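Local coordinates for ATP-dependent helicase FUN30 (Saccharomyces cerevisiae S288c, PDB 5GN1), which uses ATP hydrolysis to remodel nucleosomes in DNA end resection and heterochromatin organization, this chain being the C-terminal part of its ATPase domain, at residues Glu57-Ala60 / Ile61-Lys64; Tyr154-Asp157 / Phe158-His161; Leu309-Lys312 / Asp313-Glu316. One frame throughout, in Å; residues are numbered along the deposited sequence.

In the fold
Each of the three contacts lies at the start of a helix, and along the chain they follow in series: interaction 1 opens helix 60-82, interaction 2 helix 157-166 and interaction 3 helix 315-322. Interactions 1 and 3 are neighbours, their centres 11 Å apart, because strands 49-56 and 304-311 run side by side in the six-stranded parallel sheet of this RecA-like lobe; Leu-58 CG packs on Thr-311 CG2 at 3.6 Å. Interaction 2 belongs to the helical region between strands 49-56 and 205-209. Its centre is 19 Å from that of interaction 1 and 24 Å from that of interaction 3. Two capped helices thus leave adjacent strands of the ATPase-C sheet, and the third starts within the helical region.

Interaction 1: residues Glu57-Ala60 / Ile61-Lys64; sequences ELNA and IQKK
Asn-59 and Gln-62 exchange two hydrogen bonds, each side chain serving the other's backbone. Asn-59 OD1 accepts from Gln-62 N at 2.8 Å, the donor lying close to the line of the side-chain C=O; chi1 of 76° tucks the amide between the backbone N and the carbonyl carbon, which turns OD1 back over the first helical turn. In return Gln-62 OE1 receives Asn-59 N at 3.0 Å. That N-H points almost straight at the oxygen (173°) but comes from above the amide plane, and the two side-chain amides stand nearly perpendicular, 82° apart. This reciprocal pair is a capping box, with Asn-59 as N-cap of helix 60-82 just beyond the edge strand 49-56. The Gln-62 amide is gripped further by Gly-185 N at OE1 and Ala-110 O at NE2, while a water joins NE2 to Glu-57 O.

Backbone bonds continue the turn, from Lys-63 N to Asn-59 O and from Lys-64 N to Ala-60 O.

A charged group adds a further bond: the Lys-63 chain bends at chi3 and chi4, bringing NZ back to Leu-58 O at 2.9 Å. The Glu-57 carboxylate is not in contact with this ammonium, OE2 lying 5.2 Å from NZ.

Leu-58 adds a carbon contact, its CD2 meeting Gln-62 CB at 3.8 Å, the two side chains crossing at a slant.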
loop_
_atom_site.group_PDB
_atom_site.type_symbol
_atom_site.label_atom_id
_atom_site.label_comp_id
_atom_site.label_asym_id
_atom_site.label_seq_id
_atom_site.Cartn_x
_atom_site.Cartn_y
_atom_site.Cartn_z
ATOM N N GLU A 57 12.146 5.003 -7.623
ATOM C CA GLU A 57 12.568 6.199 -6.960
ATOM C C GLU A 57 11.372 6.889 -6.344
ATOM O O GLU A 57 10.279 6.706 -6.760
ATOM C CB GLU A 57 13.124 7.178 -7.969
ATOM C CG GLU A 57 14.480 6.895 -8.613
ATOM C CD GLU A 57 15.678 6.935 -7.655
ATOM O OE1 GLU A 57 16.506 6.066 -7.757
ATOM O OE2 GLU A 57 15.796 7.815 -6.817
ATOM N N LEU A 58 11.630 7.689 -5.346
ATOM C CA LEU A 58 10.638 8.604 -4.801
ATOM C C LEU A 58 10.410 9.745 -5.786
ATOM O O LEU A 58 11.344 10.487 -6.104
ATOM C CB LEU A 58 11.118 9.161 -3.458
ATOM C CG LEU A 58 11.339 8.224 -2.263
ATOM C CD1 LEU A 58 12.184 8.897 -1.181
ATOM C CD2 LEU A 58 9.983 7.807 -1.685
ATOM N N ASN A 59 9.184 9.916 -6.267
ATOM C CA ASN A 59 8.956 11.087 -7.095
ATOM C C ASN A 59 8.947 12.343 -6.208
ATOM O O ASN A 59 9.214 12.291 -4.999
ATOM C CB ASN A 59 7.701 10.901 -7.956
ATOM C CG ASN A 59 6.374 11.058 -7.185
ATOM O OD1 ASN A 59 6.326 11.379 -5.997
ATOM N ND2 ASN A 59 5.280 10.803 -7.892
ATOM N N ALA A 60 8.693 13.498 -6.821
ATOM C CA ALA A 60 8.803 14.760 -6.090
ATOM C C ALA A 60 7.807 14.828 -4.936
ATOM O O ALA A 60 8.165 15.212 -3.814
ATOM C CB ALA A 60 8.596 15.937 -7.042
ATOM N N ILE A 61 6.547 14.466 -5.199
ATOM C CA ILE A 61 5.517 14.487 -4.162
ATOM C C ILE A 61 5.885 13.554 -3.019
ATOM O O ILE A 61 5.724 13.901 -1.839
ATOM C CB ILE A 61 4.145 14.109 -4.749
ATOM C CG1 ILE A 61 3.867 14.840 -6.059
ATOM C CG2 ILE A 61 3.054 14.360 -3.719
ATOM C CD1 ILE A 61 2.789 14.154 -6.899
ATOM N N GLN A 62 6.375 12.347 -3.346
ATOM C CA GLN A 62 6.779 11.397 -2.315
ATOM C C GLN A 62 7.968 11.912 -1.520
ATOM O O GLN A 62 8.029 11.726 -0.300
ATOM C CB GLN A 62 7.142 10.044 -2.936
ATOM C CG GLN A 62 6.009 9.306 -3.634
ATOM C CD GLN A 62 6.535 8.086 -4.368
ATOM O OE1 GLN A 62 6.882 8.162 -5.551
ATOM N NE2 GLN A 62 6.661 6.974 -3.653
ATOM N N LYS A 63 8.942 12.522 -2.199
ATOM C CA LYS A 63 10.114 13.041 -1.501
ATOM C C LYS A 63 9.711 14.054 -0.435
ATOM O O LYS A 63 10.237 14.030 0.681
ATOM C CB LYS A 63 11.083 13.667 -2.508
ATOM C CG LYS A 63 12.562 13.442 -2.195
ATOM C CD LYS A 63 13.463 13.979 -3.318
ATOM C CE LYS A 63 13.028 13.477 -4.715
ATOM N NZ LYS A 63 13.469 12.074 -5.049
ATOM N N LYS A 64 8.773 14.950 -0.765
ATOM C CA LYS A 64 8.296 15.934 0.207
ATOM C C LYS A 64 7.659 15.259 1.417
ATOM O O LYS A 64 7.944 15.619 2.567
ATOM C CB LYS A 64 7.301 16.887 -0.460
ATOM C CG LYS A 64 7.956 17.901 -1.402
ATOM C CD LYS A 64 7.042 19.105 -1.647
ATOM C CE LYS A 64 7.576 20.016 -2.747
ATOM N NZ LYS A 64 6.667 21.174 -2.996
HETATM O O HOH W 1 8.226 5.049 -5.117
#

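Interaction 2: residues Tyr154-Asp157 / Phe158-His161; sequences YMTD and FELH
A capping box begins helix 157-166, with Thr-156 as N-cap and Glu-159 as its partner. Thr-156 OG1 accepts from Glu-159 N at 3.0 Å, chi1 of 71° setting the hydroxyl on the side of CB that faces the first turn. Glu-159 reaches back, stretched out past CG, and OE1 takes Thr-156 N at 2.9 Å from above the carboxylate plane. A water donates to the same OE1 and to Tyr-154 O, while OE2 has a weak bond to Gln-213 NE2 of helix 212-224. With an alanine here instead of Glu-159, Thr-156 N is likely to lose its side-chain acceptor, and the water one of its two holds.

Beside the box, Met-155 lies obliquely across Leu-160, with CB 3.9 Å from CG; the bend at chi3 carries Met-155 CE over the Glu-159 carbonyl, 3.7 Å from its O. The Asp-157 carboxylate accepts from the backbone N of Asn-119, Ile-120 and Tyr-121.

Two acidic side chains thus stand at a helix N-terminus, where the helix dipole would be expected to stabilise their negative charge; Glu-159 receives one backbone N-H and Asp-157 three.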
loop_
_atom_site.group_PDB
_atom_site.type_symbol
_atom_site.label_atom_id
_atom_site.label_comp_id
_atom_site.label_asym_id
_atom_site.label_seq_id
_atom_site.Cartn_x
_atom_site.Cartn_y
_atom_site.Cartn_z
ATOM N N TYR A 154 -8.668 12.617 9.563
ATOM C CA TYR A 154 -7.919 11.384 9.763
ATOM C C TYR A 154 -7.929 10.469 8.549
ATOM O O TYR A 154 -7.298 9.408 8.592
ATOM C CB TYR A 154 -8.460 10.624 10.967
ATOM C CG TYR A 154 -8.186 11.333 12.264
ATOM C CD1 TYR A 154 -6.895 11.423 12.766
ATOM C CD2 TYR A 154 -9.214 11.923 12.982
ATOM C CE1 TYR A 154 -6.638 12.074 13.954
ATOM C CE2 TYR A 154 -8.966 12.576 14.172
ATOM C CZ TYR A 154 -7.684 12.652 14.649
ATOM O OH TYR A 154 -7.455 13.304 15.835
ATOM N N MET A 155 -8.626 10.839 7.481
ATOM C CA MET A 155 -8.650 10.018 6.281
ATOM C C MET A 155 -7.535 10.436 5.330
ATOM O O MET A 155 -6.961 11.524 5.454
ATOM C CB MET A 155 -10.011 10.117 5.588
ATOM C CG MET A 155 -11.163 9.639 6.485
ATOM S SD MET A 155 -12.798 10.099 5.829
ATOM C CE MET A 155 -12.830 9.267 4.275
ATOM N N THR A 156 -7.226 9.542 4.384
ATOM C CA THR A 156 -6.212 9.760 3.361
ATOM C C THR A 156 -6.837 10.409 2.131
ATOM O O THR A 156 -8.052 10.375 1.931
ATOM C CB THR A 156 -5.540 8.440 2.949
ATOM O OG1 THR A 156 -6.469 7.639 2.188
ATOM C CG2 THR A 156 -5.030 7.647 4.182
ATOM N N ASP A 157 -5.979 11.001 1.291
ATOM C CA ASP A 157 -6.462 11.554 0.038
ATOM C C ASP A 157 -7.259 10.522 -0.752
ATOM O O ASP A 157 -8.312 10.844 -1.308
ATOM C CB ASP A 157 -5.303 12.094 -0.811
ATOM C CG ASP A 157 -4.794 13.433 -0.320
ATOM O OD1 ASP A 157 -5.504 14.089 0.477
ATOM O OD2 ASP A 157 -3.689 13.832 -0.744
ATOM N N PHE A 158 -6.798 9.264 -0.795
ATOM C CA PHE A 158 -7.556 8.313 -1.601
ATOM C C PHE A 158 -8.862 7.918 -0.928
ATOM O O PHE A 158 -9.859 7.671 -1.614
ATOM C CB PHE A 158 -6.743 7.065 -1.927
ATOM C CG PHE A 158 -7.379 6.235 -3.002
ATOM C CD1 PHE A 158 -7.237 6.588 -4.334
ATOM C CD2 PHE A 158 -8.192 5.164 -2.678
ATOM C CE1 PHE A 158 -7.858 5.850 -5.330
ATOM C CE2 PHE A 158 -8.809 4.415 -3.673
ATOM C CZ PHE A 158 -8.645 4.765 -4.994
ATOM N N GLU A 159 -8.882 7.823 0.405
ATOM C CA GLU A 159 -10.150 7.556 1.077
ATOM C C GLU A 159 -11.116 8.715 0.866
ATOM O O GLU A 159 -12.325 8.509 0.689
ATOM C CB GLU A 159 -9.930 7.308 2.571
ATOM C CG GLU A 159 -9.205 6.006 2.869
ATOM C CD GLU A 159 -8.562 5.963 4.250
ATOM O OE1 GLU A 159 -8.504 7.006 4.954
ATOM O OE2 GLU A 159 -8.138 4.854 4.632
ATOM N N LEU A 160 -10.603 9.943 0.878
ATOM C CA LEU A 160 -11.494 11.083 0.690
ATOM C C LEU A 160 -12.014 11.123 -0.737
ATOM O O LEU A 160 -13.184 11.447 -0.966
ATOM C CB LEU A 160 -10.780 12.380 1.071
ATOM C CG LEU A 160 -10.654 12.526 2.582
ATOM C CD1 LEU A 160 -9.511 13.443 2.981
ATOM C CD2 LEU A 160 -11.978 12.991 3.194
ATOM N N HIS A 161 -11.165 10.760 -1.704
ATOM C CA HIS A 161 -11.626 10.568 -3.071
ATOM C C HIS A 161 -12.765 9.553 -3.137
ATOM O O HIS A 161 -13.787 9.793 -3.795
ATOM C CB HIS A 161 -10.475 10.127 -3.967
ATOM C CG HIS A 161 -10.930 9.694 -5.324
ATOM N ND1 HIS A 161 -11.464 10.577 -6.239
ATOM C CD2 HIS A 161 -10.993 8.469 -5.898
ATOM C CE1 HIS A 161 -11.802 9.920 -7.333
ATOM N NE2 HIS A 161 -11.532 8.638 -7.151
HETATM O O HOH W 2 -6.988 6.814 7.496
#

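Interaction 3: residues Leu309-Lys312 / Asp313-Glu316; sequences LITK and DSIE
Thr-311, on strand 304-311, meets Ser-314, the N-cap of helix 315-322, in a tight strand-to-helix turn of the RecA-like lobe; the two segments' end-to-end directions are 144° apart.

Polar contacts dominate. The Ser-314 hydroxyl does two jobs: OG donates to Thr-311 O at 2.7 Å, from above the carbonyl plane, and accepts from Glu-316 N in a 3.0 Å capping bond bent to 148°. Glu-316 turns back to the strand at full reach, and OE1 accepts Thr-311 N at 2.7 Å. Thr-311 OG1 turns to another partner, Ser-111 O.

Charge is balanced on the far oxygen, where Glu-316 OE2 forms a salt bridge with Lys-186 NZ; that ammonium also donates to Leu-309 O. The pairing is likely to keep this buried carboxylate ionised.

Apolar contacts are few. Thr-311 CG2, anti to the backbone N, rests 3.7 Å from Ser-314 CB. Ile-310 CG2 passes Glu-316 CB more loosely, the side chains running in opposite directions.

The bond from Thr-311 N to Glu-316 OE1 is nearly straight, 173° at the hydrogen, and the donor lies close to the line of the oxygen's own C-O bond.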
loop_
_atom_site.group_PDB
_atom_site.type_symbol
_atom_site.label_atom_id
_atom_site.label_comp_id
_atom_site.label_asym_id
_atom_site.label_seq_id
_atom_site.Cartn_x
_atom_site.Cartn_y
_atom_site.Cartn_z
ATOM N N LEU A 309 9.262 -4.797 -5.829
ATOM C CA LEU A 309 9.477 -3.375 -6.047
ATOM C C LEU A 309 10.066 -2.765 -4.788
ATOM O O LEU A 309 9.509 -2.933 -3.701
ATOM C CB LEU A 309 8.159 -2.669 -6.381
ATOM C CG LEU A 309 7.391 -3.213 -7.576
ATOM C CD1 LEU A 309 6.198 -2.313 -7.896
ATOM C CD2 LEU A 309 8.334 -3.311 -8.752
ATOM N N ILE A 310 11.179 -2.048 -4.934
ATOM C CA ILE A 310 11.896 -1.479 -3.798
ATOM C C ILE A 310 12.235 -0.034 -4.120
ATOM O O ILE A 310 12.948 0.237 -5.095
ATOM C CB ILE A 310 13.173 -2.266 -3.467
ATOM C CG1 ILE A 310 12.804 -3.664 -2.985
ATOM C CG2 ILE A 310 14.003 -1.518 -2.405
ATOM C CD1 ILE A 310 13.941 -4.426 -2.321
ATOM N N THR A 311 11.722 0.894 -3.310
ATOM C CA THR A 311 12.056 2.299 -3.474
ATOM C C THR A 311 13.453 2.567 -2.918
ATOM O O THR A 311 13.747 2.254 -1.755
ATOM C CB THR A 311 11.017 3.182 -2.796
ATOM O OG1 THR A 311 9.772 3.076 -3.515
ATOM C CG2 THR A 311 11.484 4.636 -2.814
ATOM N N LYS A 312 14.315 3.123 -3.766
ATOM C CA LYS A 312 15.680 3.449 -3.377
ATOM C C LYS A 312 15.694 4.659 -2.453
ATOM O O LYS A 312 14.842 5.549 -2.552
ATOM C CB LYS A 312 16.531 3.752 -4.612
ATOM C CG LYS A 312 17.568 2.695 -4.966
ATOM C CD LYS A 312 18.256 3.066 -6.287
ATOM C CE LYS A 312 19.656 2.487 -6.381
ATOM N NZ LYS A 312 20.409 3.080 -7.529
ATOM N N ASP A 313 16.688 4.693 -1.559
ATOM C CA ASP A 313 16.851 5.804 -0.614
ATOM C C ASP A 313 15.643 5.881 0.320
ATOM O O ASP A 313 15.127 6.958 0.621
ATOM C CB ASP A 313 17.074 7.125 -1.361
ATOM C CG ASP A 313 17.531 8.277 -0.446
ATOM O OD1 ASP A 313 18.130 8.025 0.632
ATOM O OD2 ASP A 313 17.283 9.448 -0.829
ATOM N N SER A 314 15.166 4.715 0.755
ATOM C CA SER A 314 13.966 4.633 1.567
ATOM C C SER A 314 14.112 3.490 2.554
ATOM O O SER A 314 14.976 2.619 2.415
ATOM C CB SER A 314 12.713 4.420 0.710
ATOM O OG SER A 314 12.470 3.034 0.538
ATOM N N ILE A 315 13.213 3.487 3.538
ATOM C CA ILE A 315 13.155 2.439 4.547
ATOM C C ILE A 315 13.006 1.048 3.937
ATOM O O ILE A 315 13.352 0.051 4.578
ATOM C CB ILE A 315 11.996 2.753 5.506
ATOM C CG1 ILE A 315 11.995 1.789 6.691
ATOM C CG2 ILE A 315 10.679 2.730 4.749
ATOM C CD1 ILE A 315 11.073 2.219 7.801
ATOM N N GLU A 316 12.492 0.954 2.705
ATOM C CA GLU A 316 12.331 -0.357 2.075
ATOM C C GLU A 316 13.676 -1.037 1.856
ATOM O O GLU A 316 13.768 -2.265 1.912
ATOM C CB GLU A 316 11.578 -0.219 0.751
ATOM C CG GLU A 316 10.100 0.174 0.933
ATOM C CD GLU A 316 9.275 0.029 -0.349
ATOM O OE1 GLU A 316 9.847 0.151 -1.452
ATOM O OE2 GLU A 316 8.056 -0.231 -0.243
#